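Local coordinates for protein beta-galactosidase/beta-glucuronidase (Faecalibacterium prausnitzii L2-6, PDB 6MVF) that binds flavin mononucleotide and acts as a beta-glucuronidase of glycoside hydrolase family 2, at residues A[352-363]-A[390-401]. Numbering follows the deposited sequence.
Sequences FAVWAEIPFISV and SILFWGISNEIL
V354, A356 and E357 pair with I391, W394 and G395 on neighbouring parallel strands, 353-357 and 391-398, of a beta-alpha-beta unit in the family 2 TIM barrel, joined through helix 368-385. A356 N reaches F393 O at 3.0 Å and A356 O takes G395 N at 2.7 Å. A beta bulge shifts the register after V354, whose O accepts L392 N and, weakly, F393 N. On the face covered by helix 341-350, A356 CB lies 3.8 Å from W394 CZ3, while I391 CG2 sits over one face of that indole. On the barrel-interior face, W355 NE1 lies 4.0 Å from G395 CA.

Past the strands, F360 O accepts N398 N, and S362 N donates to N398 O. With CG anti to the backbone N (chi1 -171°), the F360 ring presents one face to I400 CG1, a CH-pi contact 4.3 Å from the centroid, and its edge to I396 O. An alanine at F360 would remove that ring and is likely to leave I400 CG1 and CD1 without their aromatic support.

Further out, R333 NH2 forms a salt bridge with E357 OE1 and a hydrogen bond with N398 OD1, which N453 ND2 also reaches, and H336 holds E357 OE2. W355 NE1 also donates to E357 OE1 (3.0 Å), meeting it on the anti side, 31° out of the carboxylate plane.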
loop_
_atom_site.group_PDB
_atom_site.type_symbol
_atom_site.label_atom_id
_atom_site.label_comp_id
_atom_site.label_asym_id
_atom_site.label_seq_id
_atom_site.Cartn_x
_atom_site.Cartn_y
_atom_site.Cartn_z
ATOM N N PHE A 352 24.471 5.580 10.774
ATOM C CA PHE A 352 25.667 6.335 10.422
ATOM C C PHE A 352 26.046 7.210 11.603
ATOM O O PHE A 352 25.169 7.798 12.245
ATOM C CB PHE A 352 25.477 7.279 9.218
ATOM C CG PHE A 352 25.094 6.605 7.957
ATOM C CD1 PHE A 352 26.038 5.929 7.200
ATOM C CD2 PHE A 352 23.801 6.700 7.479
ATOM C CE1 PHE A 352 25.688 5.316 5.994
ATOM C CE2 PHE A 352 23.445 6.098 6.273
ATOM C CZ PHE A 352 24.387 5.401 5.530
ATOM N N ALA A 353 27.350 7.338 11.848
ATOM C CA ALA A 353 27.868 8.337 12.777
ATOM C C ALA A 353 27.795 9.714 12.117
ATOM O O ALA A 353 28.432 9.929 11.084
ATOM C CB ALA A 353 29.310 7.981 13.162
ATOM N N VAL A 354 27.025 10.644 12.687
ATOM C CA VAL A 354 26.734 11.927 12.044
ATOM C C VAL A 354 27.488 13.063 12.732
ATOM O O VAL A 354 27.475 13.180 13.964
ATOM C CB VAL A 354 25.231 12.236 12.035
ATOM C CG1 VAL A 354 24.991 13.685 11.582
ATOM C CG2 VAL A 354 24.497 11.254 11.141
ATOM N N TRP A 355 28.127 13.907 11.920
ATOM C CA TRP A 355 28.684 15.194 12.325
ATOM C C TRP A 355 27.697 16.275 11.859
ATOM O O TRP A 355 27.491 16.464 10.654
ATOM C CB TRP A 355 30.098 15.342 11.739
ATOM C CG TRP A 355 30.740 16.750 11.564
ATOM C CD1 TRP A 355 30.109 17.965 11.409
ATOM C CD2 TRP A 355 32.149 17.036 11.495
ATOM N NE1 TRP A 355 31.029 18.970 11.259
ATOM C CE2 TRP A 355 32.288 18.435 11.304
ATOM C CE3 TRP A 355 33.311 16.245 11.567
ATOM C CZ2 TRP A 355 33.538 19.064 11.197
ATOM C CZ3 TRP A 355 34.556 16.871 11.455
ATOM C CH2 TRP A 355 34.654 18.269 11.279
ATOM N N ALA A 356 27.058 16.956 12.812
ATOM C CA ALA A 356 26.133 18.044 12.516
ATOM C C ALA A 356 26.777 19.385 12.860
ATOM O O ALA A 356 27.510 19.491 13.850
ATOM C CB ALA A 356 24.818 17.881 13.284
ATOM N N GLU A 357 26.495 20.414 12.048
ATOM C CA GLU A 357 27.145 21.707 12.235
ATOM C C GLU A 357 26.214 22.858 11.853
ATOM O O GLU A 357 25.170 22.673 11.218
ATOM C CB GLU A 357 28.449 21.788 11.434
ATOM C CG GLU A 357 28.263 21.876 9.954
ATOM C CD GLU A 357 29.590 21.972 9.196
ATOM O OE1 GLU A 357 30.627 21.522 9.729
ATOM O OE2 GLU A 357 29.608 22.508 8.066
ATOM N N ILE A 358 26.619 24.060 12.264
ATOM C CA ILE A 358 25.940 25.314 11.940
ATOM C C ILE A 358 26.702 25.973 10.795
ATOM O O ILE A 358 27.881 25.654 10.592
ATOM C CB ILE A 358 25.865 26.243 13.162
ATOM C CG1 ILE A 358 27.279 26.522 13.690
ATOM C CG2 ILE A 358 24.966 25.659 14.242
ATOM C CD1 ILE A 358 27.313 27.342 14.929
ATOM N N PRO A 359 26.079 26.893 10.019
ATOM C CA PRO A 359 26.793 27.535 8.896
ATOM C C PRO A 359 27.659 28.724 9.300
ATOM O O PRO A 359 27.650 29.754 8.631
ATOM C CB PRO A 359 25.654 27.976 7.968
ATOM C CG PRO A 359 24.526 28.234 8.903
ATOM C CD PRO A 359 24.656 27.257 10.046
ATOM N N PHE A 360 28.404 28.593 10.393
ATOM C CA PHE A 360 29.432 29.560 10.792
ATOM C C PHE A 360 30.661 29.326 9.908
ATOM O O PHE A 360 31.599 28.604 10.259
ATOM C CB PHE A 360 29.724 29.380 12.276
ATOM C CG PHE A 360 30.592 30.441 12.871
ATOM C CD1 PHE A 360 30.779 31.656 12.220
ATOM C CD2 PHE A 360 31.245 30.209 14.091
ATOM C CE1 PHE A 360 31.590 32.630 12.782
ATOM C CE2 PHE A 360 32.062 31.169 14.657
ATOM C CZ PHE A 360 32.238 32.381 14.009
ATOM N N ILE A 361 30.649 29.929 8.719
ATOM C CA ILE A 361 31.514 29.488 7.632
ATOM C C ILE A 361 32.323 30.647 7.049
ATOM O O ILE A 361 31.796 31.743 6.821
ATOM C CB ILE A 361 30.683 28.789 6.532
ATOM C CG1 ILE A 361 31.577 28.216 5.431
ATOM C CG2 ILE A 361 29.639 29.722 5.962
ATOM C CD1 ILE A 361 30.994 26.962 4.778
ATOM N N SER A 362 33.619 30.390 6.825
ATOM C CA SER A 362 34.507 31.147 5.938
ATOM C C SER A 362 35.017 32.466 6.502
ATOM O O SER A 362 36.232 32.658 6.604
ATOM C CB SER A 362 33.836 31.439 4.598
ATOM O OG SER A 362 34.010 30.372 3.695
ATOM N N VAL A 363 34.106 33.383 6.829
ATOM C CA VAL A 363 34.417 34.790 7.076
ATOM C C VAL A 363 33.709 35.217 8.350
ATOM O O VAL A 363 32.476 35.303 8.379
ATOM C CB VAL A 363 33.984 35.693 5.913
ATOM C CG1 VAL A 363 34.115 37.153 6.323
ATOM C CG2 VAL A 363 34.780 35.378 4.640
ATOM N N SER A 390 22.187 9.068 16.038
ATOM C CA SER A 390 23.194 9.072 14.985
ATOM C C SER A 390 24.153 10.249 15.140
ATOM O O SER A 390 25.293 10.181 14.674
ATOM C CB SER A 390 22.526 9.088 13.599
ATOM O OG SER A 390 21.860 10.328 13.348
ATOM N N ILE A 391 23.722 11.332 15.775
ATOM C CA ILE A 391 24.576 12.510 15.902
ATOM C C ILE A 391 25.582 12.265 17.019
ATOM O O ILE A 391 25.206 12.099 18.183
ATOM C CB ILE A 391 23.748 13.784 16.157
ATOM C CG1 ILE A 391 22.784 14.011 14.985
ATOM C CG2 ILE A 391 24.678 14.989 16.376
ATOM C CD1 ILE A 391 21.939 15.268 15.065
ATOM N N LEU A 392 26.866 12.229 16.665
ATOM C CA LEU A 392 27.925 12.048 17.654
ATOM C C LEU A 392 28.790 13.289 17.867
ATOM O O LEU A 392 29.330 13.471 18.959
ATOM C CB LEU A 392 28.823 10.865 17.266
ATOM C CG LEU A 392 28.162 9.532 16.904
ATOM C CD1 LEU A 392 29.221 8.457 16.877
ATOM C CD2 LEU A 392 27.041 9.166 17.864
ATOM N N PHE A 393 28.885 14.171 16.875
ATOM C CA PHE A 393 29.742 15.339 16.931
ATOM C C PHE A 393 28.977 16.591 16.510
ATOM O O PHE A 393 28.271 16.587 15.496
ATOM C CB PHE A 393 30.949 15.125 16.026
ATOM C CG PHE A 393 31.548 13.754 16.132
ATOM C CD1 PHE A 393 32.567 13.493 17.045
ATOM C CD2 PHE A 393 31.117 12.730 15.305
ATOM C CE1 PHE A 393 33.142 12.222 17.145
ATOM C CE2 PHE A 393 31.670 11.467 15.394
ATOM C CZ PHE A 393 32.695 11.208 16.320
ATOM N N TRP A 394 29.106 17.649 17.299
ATOM C CA TRP A 394 28.644 18.979 16.927
ATOM C C TRP A 394 29.839 19.757 16.391
ATOM O O TRP A 394 30.868 19.849 17.063
ATOM C CB TRP A 394 28.039 19.732 18.121
ATOM C CG TRP A 394 26.875 19.093 18.855
ATOM C CD1 TRP A 394 26.834 18.745 20.187
ATOM C CD2 TRP A 394 25.582 18.765 18.320
ATOM N NE1 TRP A 394 25.611 18.214 20.504
ATOM C CE2 TRP A 394 24.818 18.212 19.384
ATOM C CE3 TRP A 394 24.999 18.876 17.051
ATOM C CZ2 TRP A 394 23.487 17.761 19.214
ATOM C CZ3 TRP A 394 23.670 18.428 16.874
ATOM C CH2 TRP A 394 22.931 17.877 17.960
ATOM N N GLY A 395 29.702 20.319 15.194
ATOM C CA GLY A 395 30.744 21.142 14.594
ATOM C C GLY A 395 30.427 22.620 14.751
ATOM O O GLY A 395 29.301 23.049 14.503
ATOM N N ILE A 396 31.433 23.404 15.156
ATOM C CA ILE A 396 31.168 24.800 15.501
ATOM C C ILE A 396 31.568 25.805 14.415
ATOM O O ILE A 396 31.076 26.944 14.448
ATOM C CB ILE A 396 31.813 25.186 16.853
ATOM C CG1 ILE A 396 33.338 25.102 16.797
ATOM C CG2 ILE A 396 31.247 24.336 18.021
ATOM C CD1 ILE A 396 33.998 25.773 17.982
ATOM N N SER A 397 32.418 25.423 13.456
ATOM C CA SER A 397 32.724 26.290 12.312
ATOM C C SER A 397 33.406 25.486 11.215
ATOM O O SER A 397 34.001 24.436 11.464
ATOM C CB SER A 397 33.611 27.487 12.698
ATOM O OG SER A 397 34.919 27.080 13.065
ATOM N N ASN A 398 33.330 26.012 9.994
ATOM C CA ASN A 398 34.047 25.462 8.842
ATOM C C ASN A 398 34.911 26.557 8.233
ATOM O O ASN A 398 34.389 27.591 7.801
ATOM C CB ASN A 398 33.084 24.906 7.783
ATOM C CG ASN A 398 33.814 24.383 6.554
ATOM O OD1 ASN A 398 34.498 23.354 6.622
ATOM N ND2 ASN A 398 33.674 25.084 5.422
ATOM N N GLU A 399 36.227 26.341 8.217
ATOM C CA GLU A 399 37.150 27.186 7.453
ATOM C C GLU A 399 37.017 28.664 7.821
ATOM O O GLU A 399 37.151 29.544 6.969
ATOM C CB GLU A 399 36.946 26.991 5.948
ATOM C CG GLU A 399 37.376 25.647 5.439
ATOM C CD GLU A 399 37.308 25.562 3.922
ATOM O OE1 GLU A 399 36.706 26.477 3.312
ATOM O OE2 GLU A 399 37.850 24.587 3.337
ATOM N N ILE A 400 36.768 28.938 9.106
ATOM C CA ILE A 400 36.465 30.296 9.546
ATOM C C ILE A 400 37.652 31.266 9.375
ATOM O O ILE A 400 37.459 32.491 9.400
ATOM C CB ILE A 400 35.952 30.262 11.007
ATOM C CG1 ILE A 400 35.114 31.510 11.303
ATOM C CG2 ILE A 400 37.102 30.116 12.003
ATOM C CD1 ILE A 400 34.094 31.851 10.209
ATOM N N LEU A 401 38.869 30.760 9.165
ATOM C CA LEU A 401 40.023 31.641 8.978
ATOM C C LEU A 401 40.200 32.127 7.552
ATOM O O LEU A 401 41.172 32.837 7.285
ATOM C CB LEU A 401 41.324 30.956 9.394
ATOM C CG LEU A 401 41.515 30.532 10.842
ATOM C CD1 LEU A 401 42.954 30.121 11.045
ATOM C CD2 LEU A 401 41.105 31.628 11.780
HETATM O O HOH W 1 34.079 27.660 3.310
#